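Local coordinates for CBS domain-containing predicted protein TM0935 (Thermotoga maritima, PDB 1O50) that is of unknown function but carries a tandem pair of CBS domains, a module that in many relatives binds adenosine-containing ligands and regulates attached proteins, at residues V106-D111 with L118-D123; T112-A117 with L145-A150. One frame throughout, in Å; residues are numbered along the deposited sequence.

Contact 1 of 2, residues V106-D111 with L118-D123; sequences VYVHMD and LKLMID
Leu120 reaches from its helix to two valines of the extended start of 106-111, sending one methyl to each. Its CD2 meets CG1 of Val106 at 4.0 Å, and the two side chains approach at a slant, branch against branch. Its CD1 lies alongside CG1 of Val108 at 3.7 Å; here the two chains run past one another in opposing senses, overlapping at their outer methyls. Between the valines, the backbone O of Tyr107 lies 3.9 Å from Leu120 CD1, a van der Waals touch. In Val106 the touching CG1 stands anti to the backbone N (chi1 176°), whereas in Val108 it stands anti to the carbonyl carbon (chi1 -65°), and both methyls thereby face the helix. Because the backbone is extended from Val106 to His109, the intervening Tyr107 points away, and its side chain touches Val132. On the helix, Lys119 and Asp123 turn to another side, joined one turn apart by a long, weak salt bridge from NZ to OD2 of 3.4 Å. That side packs against Phe79 of the second subunit. Behind the valines, Val108 makes backbone hydrogen bonds with Pro130 and Val132 and touches Val131 with its side chain. The chain thus runs from 106-111 into helix 114-124, which packs back over it, and on to the neighbouring strand 128-132. This is consistent with the beta-alpha-beta crossover that opens a CBS domain, here the second of the tandem pair, its first beta element being the extended chain at 106-109, with Leu120 as the apolar link between the two.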
loop_
_atom_site.group_PDB
_atom_site.type_symbol
_atom_site.label_atom_id
_atom_site.label_comp_id
_atom_site.label_asym_id
_atom_site.label_seq_id
_atom_site.Cartn_x
_atom_site.Cartn_y
_atom_site.Cartn_z
ATOM N N VAL A 106 15.874 1.244 -1.069
ATOM C CA VAL A 106 15.930 0.733 0.291
ATOM C C VAL A 106 15.720 -0.782 0.153
ATOM O O VAL A 106 14.737 -1.221 -0.442
ATOM C CB VAL A 106 14.781 1.301 1.132
ATOM C CG1 VAL A 106 14.783 0.682 2.550
ATOM C CG2 VAL A 106 14.872 2.814 1.190
ATOM N N TYR A 107 16.655 -1.579 0.663
ATOM C CA TYR A 107 16.588 -3.012 0.439
ATOM C C TYR A 107 16.985 -3.825 1.680
ATOM O O TYR A 107 17.527 -3.278 2.642
ATOM C CB TYR A 107 17.492 -3.364 -0.740
ATOM C CG TYR A 107 18.899 -2.878 -0.584
ATOM C CD1 TYR A 107 19.822 -3.601 0.144
ATOM C CD2 TYR A 107 19.317 -1.685 -1.184
ATOM C CE1 TYR A 107 21.135 -3.154 0.283
ATOM C CE2 TYR A 107 20.603 -1.219 -1.047
ATOM C CZ TYR A 107 21.515 -1.959 -0.318
ATOM O OH TYR A 107 22.802 -1.513 -0.187
ATOM N N VAL A 108 16.722 -5.131 1.634
ATOM C CA VAL A 108 17.145 -6.039 2.690
ATOM C C VAL A 108 18.020 -7.183 2.138
ATOM O O VAL A 108 18.180 -7.316 0.948
ATOM C CB VAL A 108 15.942 -6.553 3.515
ATOM C CG1 VAL A 108 15.277 -5.380 4.259
ATOM C CG2 VAL A 108 14.913 -7.286 2.672
ATOM N N HIS A 109 18.601 -7.975 3.027
ATOM C CA HIS A 109 19.277 -9.219 2.655
ATOM C C HIS A 109 18.566 -10.386 3.320
ATOM O O HIS A 109 17.771 -10.194 4.201
ATOM C CB HIS A 109 20.729 -9.216 3.115
ATOM C CG HIS A 109 21.531 -8.057 2.616
ATOM N ND1 HIS A 109 21.928 -7.937 1.300
ATOM C CD2 HIS A 109 22.051 -6.989 3.263
ATOM C CE1 HIS A 109 22.657 -6.846 1.158
ATOM N NE2 HIS A 109 22.732 -6.243 2.330
ATOM N N MET A 110 18.909 -11.602 2.922
ATOM C CA MET A 110 18.327 -12.826 3.497
ATOM C C MET A 110 18.524 -12.942 5.022
ATOM O O MET A 110 17.629 -13.408 5.749
ATOM C CB MET A 110 18.894 -14.066 2.777
ATOM C CG MET A 110 18.341 -14.271 1.369
ATOM S SD MET A 110 16.580 -14.500 1.389
ATOM C CE MET A 110 16.137 -14.317 -0.389
ATOM N N ASP A 111 19.679 -12.487 5.497
ATOM C CA ASP A 111 20.056 -12.636 6.896
ATOM C C ASP A 111 19.613 -11.427 7.724
ATOM O O ASP A 111 19.787 -11.406 8.927
ATOM C CB ASP A 111 21.557 -12.994 7.020
ATOM C CG ASP A 111 21.871 -14.424 6.489
ATOM O OD1 ASP A 111 23.030 -14.693 6.051
ATOM O OD2 ASP A 111 21.010 -15.344 6.466
ATOM N N LEU A 118 10.952 -4.409 9.075
ATOM C CA LEU A 118 9.705 -3.734 9.454
ATOM C C LEU A 118 10.004 -2.279 9.766
ATOM O O LEU A 118 9.231 -1.400 9.407
ATOM C CB LEU A 118 9.046 -4.443 10.668
ATOM C CG LEU A 118 7.771 -3.799 11.264
ATOM C CD1 LEU A 118 6.834 -4.805 11.891
ATOM C CD2 LEU A 118 8.117 -2.727 12.322
ATOM N N LYS A 119 11.115 -2.013 10.430
ATOM C CA LYS A 119 11.514 -0.646 10.742
ATOM C C LYS A 119 11.738 0.154 9.468
ATOM O O LYS A 119 11.307 1.282 9.364
ATOM C CB LYS A 119 12.777 -0.619 11.588
ATOM C CG LYS A 119 13.290 0.780 11.881
ATOM C CD LYS A 119 14.658 0.764 12.574
ATOM C CE LYS A 119 15.268 2.163 12.646
ATOM N NZ LYS A 119 14.593 3.026 13.659
ATOM N N LEU A 120 12.415 -0.456 8.506
ATOM C CA LEU A 120 12.661 0.150 7.192
ATOM C C LEU A 120 11.372 0.466 6.474
ATOM O O LEU A 120 11.218 1.535 5.910
ATOM C CB LEU A 120 13.500 -0.801 6.306
ATOM C CG LEU A 120 14.986 -0.889 6.671
ATOM C CD1 LEU A 120 15.626 -2.017 5.850
ATOM C CD2 LEU A 120 15.720 0.432 6.443
ATOM N N MET A 121 10.457 -0.482 6.452
ATOM C CA MET A 121 9.190 -0.248 5.834
ATOM C C MET A 121 8.515 0.946 6.431
ATOM O O MET A 121 8.078 1.837 5.719
ATOM C CB MET A 121 8.286 -1.443 5.995
ATOM C CG MET A 121 8.634 -2.549 5.067
ATOM S SD MET A 121 7.380 -3.795 4.972
ATOM C CE MET A 121 8.365 -4.967 4.149
ATOM N N ILE A 122 8.425 0.956 7.746
ATOM C CA ILE A 122 7.736 2.045 8.432
ATOM C C ILE A 122 8.416 3.404 8.246
ATOM O O ILE A 122 7.755 4.389 7.890
ATOM C CB ILE A 122 7.529 1.696 9.909
ATOM C CG1 ILE A 122 6.482 0.575 10.020
ATOM C CG2 ILE A 122 6.995 2.930 10.652
ATOM C CD1 ILE A 122 6.468 -0.171 11.358
ATOM N N ASP A 123 9.722 3.471 8.510
ATOM C CA ASP A 123 10.478 4.721 8.398
ATOM C C ASP A 123 10.412 5.366 6.994
ATOM O O ASP A 123 10.382 6.582 6.874
ATOM C CB ASP A 123 11.961 4.489 8.758
ATOM C CG ASP A 123 12.206 4.278 10.239
ATOM O OD1 ASP A 123 11.290 4.356 11.085
ATOM O OD2 ASP A 123 13.335 4.054 10.660
#

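Contact 2 of 2, residues T112-A117 with L145-A150; sequences TPLEEA and LEILLA
No ring or amide plane lies between Leu114 and Ile147, which meet through aliphatic branches alone; the flat group nearby is the carboxylate of Glu146, buried but beside the contact, which takes the N-H of Ile22 on OE2. At the centre, CD1 of Leu114 sits 3.8 Å from CG1 of Ile147 and 4.2 Å from its CD1, so it rests against the middle of the isoleucine's longer branch rather than its tip. The two side chains lie alongside each other and run in opposite senses. Leu114 extends across to the other helix with CG anti to its own backbone N (chi1 -171°), and its second methyl, CD2, comes within 4.4 Å of Ala150 CB. The leucine fork therefore bridges two residues one helical turn apart, Ile147 and Ala150. Ala117, a turn further along the first helix, faces the same interface without close contact, its CB 4.7 Å from Ile147 CD1. Pro113 occupies the N-cap position, and its carbonyl O receives Ala117 N at 3.2 Å, so Leu114 packs from the very first turn of helix 114-124. Val18 of helix 15-18 touches both Leu114 and Ala150 and so closes one flank. Toward the second subunit, Leu148 packs on Ser72 and Leu149 on Leu43, both of that neighbouring chain. Aliphatic groups alone are in contact, so the join between the two helices of this CBS domain probably owes its stability to van der Waals contact and the exclusion of water; the carboxylate of Glu146 lies off the interface and is satisfied by its own hydrogen bonds.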
loop_
_atom_site.group_PDB
_atom_site.type_symbol
_atom_site.label_atom_id
_atom_site.label_comp_id
_atom_site.label_asym_id
_atom_site.label_seq_id
_atom_site.Cartn_x
_atom_site.Cartn_y
_atom_site.Cartn_z
ATOM N N THR A 112 18.985 -10.447 7.087
ATOM C CA THR A 112 18.476 -9.277 7.801
ATOM C C THR A 112 17.400 -9.668 8.815
ATOM O O THR A 112 16.466 -10.409 8.463
ATOM C CB THR A 112 17.874 -8.275 6.790
ATOM O OG1 THR A 112 18.894 -7.866 5.874
ATOM C CG2 THR A 112 17.434 -7.000 7.458
ATOM N N PRO A 113 17.510 -9.188 10.062
ATOM C CA PRO A 113 16.436 -9.345 11.050
ATOM C C PRO A 113 15.088 -8.866 10.537
ATOM O O PRO A 113 15.007 -7.767 9.990
ATOM C CB PRO A 113 16.903 -8.455 12.207
ATOM C CG PRO A 113 18.351 -8.556 12.142
ATOM C CD PRO A 113 18.667 -8.504 10.667
ATOM N N LEU A 114 14.042 -9.660 10.736
ATOM C CA LEU A 114 12.702 -9.230 10.391
ATOM C C LEU A 114 12.360 -7.842 10.980
ATOM O O LEU A 114 11.739 -7.002 10.313
ATOM C CB LEU A 114 11.652 -10.236 10.877
ATOM C CG LEU A 114 10.230 -10.013 10.383
ATOM C CD1 LEU A 114 10.193 -10.176 8.855
ATOM C CD2 LEU A 114 9.269 -11.020 11.037
ATOM N N GLU A 115 12.748 -7.622 12.227
ATOM C CA GLU A 115 12.478 -6.349 12.869
ATOM C C GLU A 115 13.147 -5.137 12.215
ATOM O O GLU A 115 12.566 -4.038 12.243
ATOM C CB GLU A 115 12.820 -6.392 14.348
ATOM C CG GLU A 115 14.160 -6.957 14.698
ATOM C CD GLU A 115 14.540 -6.628 16.138
ATOM O OE1 GLU A 115 15.662 -7.020 16.569
ATOM O OE2 GLU A 115 13.723 -5.964 16.838
ATOM N N GLU A 116 14.359 -5.314 11.677
ATOM C CA GLU A 116 15.008 -4.229 10.920
ATOM C C GLU A 116 14.278 -3.967 9.612
ATOM O O GLU A 116 14.167 -2.807 9.215
ATOM C CB GLU A 116 16.526 -4.397 10.689
ATOM C CG GLU A 116 17.123 -3.577 9.501
ATOM C CD GLU A 116 17.195 -2.022 9.637
ATOM O OE1 GLU A 116 18.192 -1.424 9.128
ATOM O OE2 GLU A 116 16.283 -1.371 10.207
ATOM N N ALA A 117 13.757 -5.017 8.975
ATOM C CA ALA A 117 12.964 -4.882 7.754
ATOM C C ALA A 117 11.618 -4.142 7.951
ATOM O O ALA A 117 11.186 -3.366 7.086
ATOM C CB ALA A 117 12.725 -6.235 7.155
ATOM N N LEU A 145 2.612 -7.872 3.858
ATOM C CA LEU A 145 1.667 -8.907 4.147
ATOM C C LEU A 145 2.396 -10.147 4.671
ATOM O O LEU A 145 1.882 -10.851 5.526
ATOM C CB LEU A 145 0.838 -9.252 2.895
ATOM C CG LEU A 145 0.198 -8.103 2.092
ATOM C CD1 LEU A 145 -0.771 -8.698 1.071
ATOM C CD2 LEU A 145 -0.485 -7.072 2.955
ATOM N N GLU A 146 3.579 -10.419 4.129
ATOM C CA GLU A 146 4.408 -11.513 4.622
ATOM C C GLU A 146 4.811 -11.339 6.085
ATOM O O GLU A 146 4.828 -12.301 6.839
ATOM C CB GLU A 146 5.621 -11.678 3.736
ATOM C CG GLU A 146 5.216 -12.226 2.384
ATOM C CD GLU A 146 6.376 -12.305 1.428
ATOM O OE1 GLU A 146 7.240 -11.419 1.456
ATOM O OE2 GLU A 146 6.412 -13.270 0.659
ATOM N N ILE A 147 5.150 -10.115 6.462
ATOM C CA ILE A 147 5.495 -9.783 7.838
ATOM C C ILE A 147 4.293 -9.988 8.725
ATOM O O ILE A 147 4.414 -10.582 9.788
ATOM C CB ILE A 147 6.075 -8.366 7.949
ATOM C CG1 ILE A 147 7.392 -8.265 7.184
ATOM C CG2 ILE A 147 6.371 -7.980 9.406
ATOM C CD1 ILE A 147 8.067 -6.950 7.295
ATOM N N LEU A 148 3.125 -9.533 8.279
ATOM C CA LEU A 148 1.904 -9.715 9.040
ATOM C C LEU A 148 1.543 -11.176 9.239
ATOM O O LEU A 148 1.149 -11.565 10.331
ATOM C CB LEU A 148 0.725 -8.973 8.412
ATOM C CG LEU A 148 0.854 -7.450 8.527
ATOM C CD1 LEU A 148 -0.242 -6.729 7.697
ATOM C CD2 LEU A 148 0.843 -6.929 9.989
ATOM N N LEU A 149 1.677 -11.955 8.176
ATOM C CA LEU A 149 1.428 -13.367 8.207
ATOM C C LEU A 149 2.296 -14.024 9.288
ATOM O O LEU A 149 1.793 -14.722 10.160
ATOM C CB LEU A 149 1.747 -13.947 6.836
ATOM C CG LEU A 149 1.262 -15.379 6.521
ATOM C CD1 LEU A 149 1.460 -15.653 5.089
ATOM C CD2 LEU A 149 1.958 -16.503 7.410
ATOM N N ALA A 150 3.603 -13.813 9.194
ATOM C CA ALA A 150 4.578 -14.334 10.146
ATOM C C ALA A 150 4.215 -14.030 11.578
ATOM O O ALA A 150 4.265 -14.883 12.442
ATOM C CB ALA A 150 5.911 -13.689 9.872
#

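How the contacts relate
Both contacts draw on helix 114-124 and fall within the same CBS domain, their centres about 8 Å apart. Contact 1 is partly buried and joins the helix to the extended chain that precedes it; contact 2 is buried and joins the helix's first turn to helix 144-153. They touch directly: Met121 CE lies 3.7 Å from Ile147 CD1, and Val108 CG1 lies 4.0 Å from Ala117 CB, making one continuous apolar layer. Each is aliphatic across its interface, but contact 1 also includes a backbone carbonyl and has a weak salt bridge along its helix. Residues of both segment pairs reach the second subunit.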